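Local atomic coordinates of exopolysaccharide biosynthesis protein (Pantoea stewartii subsp. stewartii DC283, PDB entry 6TGF), a protein that modifies glycan biofilm, probably by hydrolysing exopolysaccharide, and has a bacteriophage tailspike-like parallel beta-helix fold. Residues Ile329-Asn343 with Gly360-Leu373. Numbering follows the deposited sequence.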
loop_
_atom_site.group_PDB
_atom_site.type_symbol
_atom_site.label_atom_id
_atom_site.label_comp_id
_atom_site.label_asym_id
_atom_site.label_seq_id
_atom_site.Cartn_x
_atom_site.Cartn_y
_atom_site.Cartn_z
ATOM N N ILE B 329 -13.207 -10.954 -6.133
ATOM C CA ILE B 329 -13.757 -10.292 -7.356
ATOM C C ILE B 329 -12.699 -9.314 -7.876
ATOM O O ILE B 329 -12.225 -8.492 -7.069
ATOM C CB ILE B 329 -15.087 -9.564 -7.070
ATOM C CG1 ILE B 329 -16.015 -10.373 -6.161
ATOM C CG2 ILE B 329 -15.773 -9.181 -8.373
ATOM C CD1 ILE B 329 -17.314 -9.668 -5.838
ATOM N N SER B 330 -12.347 -9.385 -9.163
ATOM C CA SER B 330 -11.305 -8.513 -9.768
ATOM C C SER B 330 -11.514 -8.345 -11.277
ATOM O O SER B 330 -12.011 -9.284 -11.922
ATOM C CB SER B 330 -9.921 -9.033 -9.456
ATOM O OG SER B 330 -9.777 -10.390 -9.853
ATOM N N ASN B 331 -11.145 -7.169 -11.797
ATOM C CA ASN B 331 -11.034 -6.856 -13.247
ATOM C C ASN B 331 -12.411 -6.941 -13.918
ATOM O O ASN B 331 -12.487 -7.514 -15.019
ATOM C CB ASN B 331 -10.033 -7.786 -13.938
ATOM C CG ASN B 331 -8.722 -7.899 -13.194
ATOM O OD1 ASN B 331 -8.190 -6.903 -12.711
ATOM N ND2 ASN B 331 -8.195 -9.110 -13.099
ATOM N N LEU B 332 -13.447 -6.368 -13.302
ATOM C CA LEU B 332 -14.833 -6.386 -13.846
ATOM C C LEU B 332 -15.425 -4.973 -13.844
ATOM O O LEU B 332 -15.331 -4.289 -12.807
ATOM C CB LEU B 332 -15.694 -7.338 -13.011
ATOM C CG LEU B 332 -15.370 -8.824 -13.160
ATOM C CD1 LEU B 332 -16.088 -9.642 -12.099
ATOM C CD2 LEU B 332 -15.726 -9.327 -14.551
ATOM N N ILE B 333 -16.000 -4.567 -14.979
ATOM C CA ILE B 333 -16.976 -3.442 -15.080
ATOM C C ILE B 333 -18.375 -4.062 -15.015
ATOM O O ILE B 333 -18.631 -4.999 -15.792
ATOM C CB ILE B 333 -16.766 -2.623 -16.370
ATOM C CG1 ILE B 333 -15.300 -2.214 -16.554
ATOM C CG2 ILE B 333 -17.701 -1.422 -16.395
ATOM C CD1 ILE B 333 -15.005 -1.466 -17.837
ATOM N N PHE B 334 -19.229 -3.596 -14.098
ATOM C CA PHE B 334 -20.669 -3.959 -14.038
ATOM C C PHE B 334 -21.511 -2.720 -14.356
ATOM O O PHE B 334 -21.564 -1.795 -13.517
ATOM C CB PHE B 334 -21.058 -4.556 -12.681
ATOM C CG PHE B 334 -22.538 -4.804 -12.520
ATOM C CD1 PHE B 334 -23.267 -5.431 -13.522
ATOM C CD2 PHE B 334 -23.210 -4.407 -11.373
ATOM C CE1 PHE B 334 -24.628 -5.654 -13.379
ATOM C CE2 PHE B 334 -24.572 -4.635 -11.231
ATOM C CZ PHE B 334 -25.278 -5.258 -12.234
ATOM N N ASN B 335 -22.134 -2.711 -15.539
ATOM C CA ASN B 335 -23.086 -1.662 -15.992
ATOM C C ASN B 335 -24.509 -2.128 -15.659
ATOM O O ASN B 335 -25.053 -2.953 -16.420
ATOM C CB ASN B 335 -22.906 -1.349 -17.480
ATOM C CG ASN B 335 -23.868 -0.296 -17.991
ATOM O OD1 ASN B 335 -24.376 0.521 -17.224
ATOM N ND2 ASN B 335 -24.121 -0.306 -19.290
ATOM N N GLY B 336 -25.076 -1.614 -14.562
ATOM C CA GLY B 336 -26.411 -1.980 -14.049
ATOM C C GLY B 336 -27.541 -1.492 -14.945
ATOM O O GLY B 336 -28.648 -2.054 -14.841
ATOM N N ASN B 337 -27.283 -0.473 -15.775
ATOM C CA ASN B 337 -28.233 0.093 -16.775
ATOM C C ASN B 337 -29.488 0.638 -16.073
ATOM O O ASN B 337 -30.569 0.601 -16.694
ATOM C CB ASN B 337 -28.610 -0.935 -17.849
ATOM C CG ASN B 337 -27.522 -1.161 -18.877
ATOM O OD1 ASN B 337 -26.925 -0.212 -19.379
ATOM N ND2 ASN B 337 -27.274 -2.415 -19.215
ATOM N N THR B 338 -29.355 1.148 -14.845
ATOM C CA THR B 338 -30.480 1.698 -14.040
ATOM C C THR B 338 -30.903 3.060 -14.605
ATOM O O THR B 338 -32.046 3.480 -14.334
ATOM C CB THR B 338 -30.114 1.795 -12.552
ATOM O OG1 THR B 338 -31.328 1.896 -11.809
ATOM C CG2 THR B 338 -29.224 2.974 -12.227
ATOM N N ASP B 339 -30.009 3.728 -15.343
ATOM C CA ASP B 339 -30.247 5.066 -15.950
ATOM C C ASP B 339 -31.339 4.966 -17.025
ATOM O O ASP B 339 -32.157 5.902 -17.105
ATOM C CB ASP B 339 -28.954 5.676 -16.504
ATOM C CG ASP B 339 -28.199 4.797 -17.488
ATOM O OD1 ASP B 339 -28.311 3.561 -17.377
ATOM O OD2 ASP B 339 -27.499 5.358 -18.354
ATOM N N THR B 340 -31.354 3.882 -17.811
ATOM C CA THR B 340 -32.269 3.677 -18.970
ATOM C C THR B 340 -33.374 2.671 -18.618
ATOM O O THR B 340 -34.491 2.832 -19.148
ATOM C CB THR B 340 -31.492 3.243 -20.221
ATOM O OG1 THR B 340 -30.953 1.938 -20.010
ATOM C CG2 THR B 340 -30.376 4.199 -20.580
ATOM N N LYS B 341 -33.074 1.668 -17.784
ATOM C CA LYS B 341 -34.039 0.633 -17.320
ATOM C C LYS B 341 -33.908 0.468 -15.806
ATOM O O LYS B 341 -33.265 -0.469 -15.336
ATOM C CB LYS B 341 -33.789 -0.691 -18.050
ATOM C CG LYS B 341 -33.869 -0.616 -19.569
ATOM C CD LYS B 341 -33.999 -1.973 -20.227
ATOM C CE LYS B 341 -33.778 -1.941 -21.726
ATOM N NZ LYS B 341 -34.959 -1.413 -22.450
ATOM N N PRO B 342 -34.513 1.375 -15.002
ATOM C CA PRO B 342 -34.386 1.336 -13.543
ATOM C C PRO B 342 -34.623 -0.053 -12.928
ATOM O O PRO B 342 -35.527 -0.743 -13.364
ATOM C CB PRO B 342 -35.464 2.323 -13.072
ATOM C CG PRO B 342 -35.563 3.321 -14.204
ATOM C CD PRO B 342 -35.340 2.504 -15.460
ATOM N N ASN B 343 -33.809 -0.411 -11.929
ATOM C CA ASN B 343 -33.816 -1.742 -11.262
ATOM C C ASN B 343 -33.101 -1.635 -9.909
ATOM O O ASN B 343 -32.659 -0.522 -9.562
ATOM C CB ASN B 343 -33.180 -2.806 -12.161
ATOM C CG ASN B 343 -31.734 -2.511 -12.493
ATOM O OD1 ASN B 343 -30.839 -2.804 -11.705
ATOM N ND2 ASN B 343 -31.491 -1.939 -13.661
ATOM N N GLY B 360 -11.293 -7.456 -3.213
ATOM C CA GLY B 360 -11.744 -6.765 -4.436
ATOM C C GLY B 360 -10.642 -5.887 -5.006
ATOM O O GLY B 360 -9.970 -5.197 -4.214
ATOM N N ALA B 361 -10.453 -5.912 -6.328
ATOM C CA ALA B 361 -9.416 -5.130 -7.042
ATOM C C ALA B 361 -9.888 -4.804 -8.464
ATOM O O ALA B 361 -10.408 -5.708 -9.136
ATOM C CB ALA B 361 -8.115 -5.892 -7.055
ATOM N N CYS B 362 -9.702 -3.554 -8.897
ATOM C CA CYS B 362 -10.005 -3.070 -10.271
ATOM C C CYS B 362 -11.471 -3.364 -10.614
ATOM O O CYS B 362 -11.717 -4.184 -11.519
ATOM C CB CYS B 362 -9.053 -3.707 -11.275
ATOM S SG CYS B 362 -7.313 -3.343 -10.920
ATOM N N LEU B 363 -12.399 -2.716 -9.902
ATOM C CA LEU B 363 -13.870 -2.860 -10.079
ATOM C C LEU B 363 -14.474 -1.496 -10.429
ATOM O O LEU B 363 -14.220 -0.534 -9.681
ATOM C CB LEU B 363 -14.488 -3.402 -8.785
ATOM C CG LEU B 363 -13.884 -4.694 -8.231
ATOM C CD1 LEU B 363 -14.563 -5.083 -6.926
ATOM C CD2 LEU B 363 -13.981 -5.830 -9.238
ATOM N N ARG B 364 -15.242 -1.421 -11.521
ATOM C CA ARG B 364 -16.026 -0.219 -11.913
ATOM C C ARG B 364 -17.519 -0.539 -11.785
ATOM O O ARG B 364 -17.959 -1.543 -12.375
ATOM C CB ARG B 364 -15.682 0.227 -13.337
ATOM C CG ARG B 364 -14.286 0.817 -13.485
ATOM C CD ARG B 364 -14.117 1.646 -14.748
ATOM N NE ARG B 364 -14.078 3.086 -14.503
ATOM C CZ ARG B 364 -13.026 3.753 -14.028
ATOM N NH1 ARG B 364 -11.907 3.115 -13.722
ATOM N NH2 ARG B 364 -13.096 5.062 -13.850
ATOM N N PHE B 365 -18.258 0.279 -11.029
ATOM C CA PHE B 365 -19.733 0.194 -10.862
ATOM C C PHE B 365 -20.387 1.379 -11.582
ATOM O O PHE B 365 -20.366 2.500 -11.041
ATOM C CB PHE B 365 -20.099 0.150 -9.375
ATOM C CG PHE B 365 -19.396 -0.931 -8.597
ATOM C CD1 PHE B 365 -19.693 -2.268 -8.814
ATOM C CD2 PHE B 365 -18.431 -0.615 -7.653
ATOM C CE1 PHE B 365 -19.042 -3.264 -8.101
ATOM C CE2 PHE B 365 -17.782 -1.611 -6.940
ATOM C CZ PHE B 365 -18.089 -2.934 -7.165
ATOM N N ASN B 366 -20.934 1.133 -12.775
ATOM C CA ASN B 366 -21.615 2.151 -13.621
ATOM C C ASN B 366 -23.126 1.900 -13.587
ATOM O O ASN B 366 -23.542 0.793 -13.969
ATOM C CB ASN B 366 -21.102 2.128 -15.062
ATOM C CG ASN B 366 -19.625 2.437 -15.177
ATOM O OD1 ASN B 366 -19.088 3.228 -14.405
ATOM N ND2 ASN B 366 -18.962 1.824 -16.144
ATOM N N ASN B 367 -23.905 2.890 -13.138
ATOM C CA ASN B 367 -25.392 2.903 -13.215
ATOM C C ASN B 367 -25.961 1.664 -12.515
ATOM O O ASN B 367 -26.862 1.023 -13.091
ATOM C CB ASN B 367 -25.871 2.979 -14.669
ATOM C CG ASN B 367 -25.073 3.960 -15.501
ATOM O OD1 ASN B 367 -25.229 5.172 -15.361
ATOM N ND2 ASN B 367 -24.219 3.446 -16.371
ATOM N N VAL B 368 -25.453 1.339 -11.323
ATOM C CA VAL B 368 -25.933 0.193 -10.494
ATOM C C VAL B 368 -27.124 0.678 -9.659
ATOM O O VAL B 368 -26.954 1.642 -8.885
ATOM C CB VAL B 368 -24.808 -0.388 -9.616
ATOM C CG1 VAL B 368 -25.320 -1.458 -8.663
ATOM C CG2 VAL B 368 -23.670 -0.937 -10.463
ATOM N N GLY B 369 -28.281 0.031 -9.831
ATOM C CA GLY B 369 -29.542 0.366 -9.143
ATOM C C GLY B 369 -29.631 -0.275 -7.768
ATOM O O GLY B 369 -30.186 0.369 -6.860
ATOM N N GLY B 370 -29.112 -1.500 -7.621
ATOM C CA GLY B 370 -29.113 -2.263 -6.356
ATOM C C GLY B 370 -27.884 -1.977 -5.512
ATOM O O GLY B 370 -27.190 -0.983 -5.793
ATOM N N THR B 371 -27.626 -2.817 -4.505
ATOM C CA THR B 371 -26.401 -2.784 -3.661
ATOM C C THR B 371 -25.265 -3.461 -4.438
ATOM O O THR B 371 -25.351 -4.683 -4.633
ATOM C CB THR B 371 -26.641 -3.445 -2.297
ATOM O OG1 THR B 371 -27.700 -2.751 -1.637
ATOM C CG2 THR B 371 -25.414 -3.440 -1.413
ATOM N N ALA B 372 -24.252 -2.700 -4.865
ATOM C CA ALA B 372 -23.136 -3.182 -5.716
ATOM C C ALA B 372 -22.458 -4.392 -5.060
ATOM O O ALA B 372 -22.344 -5.436 -5.726
ATOM C CB ALA B 372 -22.153 -2.065 -5.976
ATOM N N LEU B 373 -22.032 -4.253 -3.800
ATOM C CA LEU B 373 -21.408 -5.336 -2.992
ATOM C C LEU B 373 -22.103 -5.415 -1.629
ATOM O O LEU B 373 -22.220 -4.365 -0.968
ATOM C CB LEU B 373 -19.911 -5.054 -2.826
ATOM C CG LEU B 373 -19.051 -5.249 -4.074
ATOM C CD1 LEU B 373 -17.640 -4.725 -3.844
ATOM C CD2 LEU B 373 -19.011 -6.712 -4.495
HETATM O O HOH W 1 -28.379 -2.177 -11.376
#
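Two groups grip the side-chain oxygen of Asn335: Asn367 ND2 donates to Asn335 OD1 from 3.1 Å, reaching it from above the carbonyl plane, while the backbone N of Asn337 adds a weak bond. With CG anti to the backbone N (chi1 179°), the Asn335 amide is carried toward the next coil, and the two amide planes meet 63° apart. The Asn367 amide meets Asn335 OD1 close to its own plane, whereas one of its faces is stacked on by the Asp339 carboxylate, the planes 6° apart. Thr338 N holds Asn367 O at 3.1 Å, tying the turn after one strand to the turn after the other.

Before these turns, strands 332-335 and 363-366 run parallel, exchanging bonds such as Phe334 N to Arg364 O at 3.0 Å. Leu332, Phe334, Leu363 and Phe365 face the interior, where Val368 CG2 approaches Phe334 CD2 to 3.6 Å; Ile333 and Arg364 lie side by side on the other face, and the Arg364 guanidinium continues to a cation-pi contact with Tyr387. One water accepts from Gly369 N at 2.7 Å and lies 2.6 Å from Asn343 OD1, to which it can donate.

In this parallel beta-helix, backbone bonds thus fix the register of successive coils, whereas the less regular turns beyond the strands depend on amide, carboxylate and water contacts.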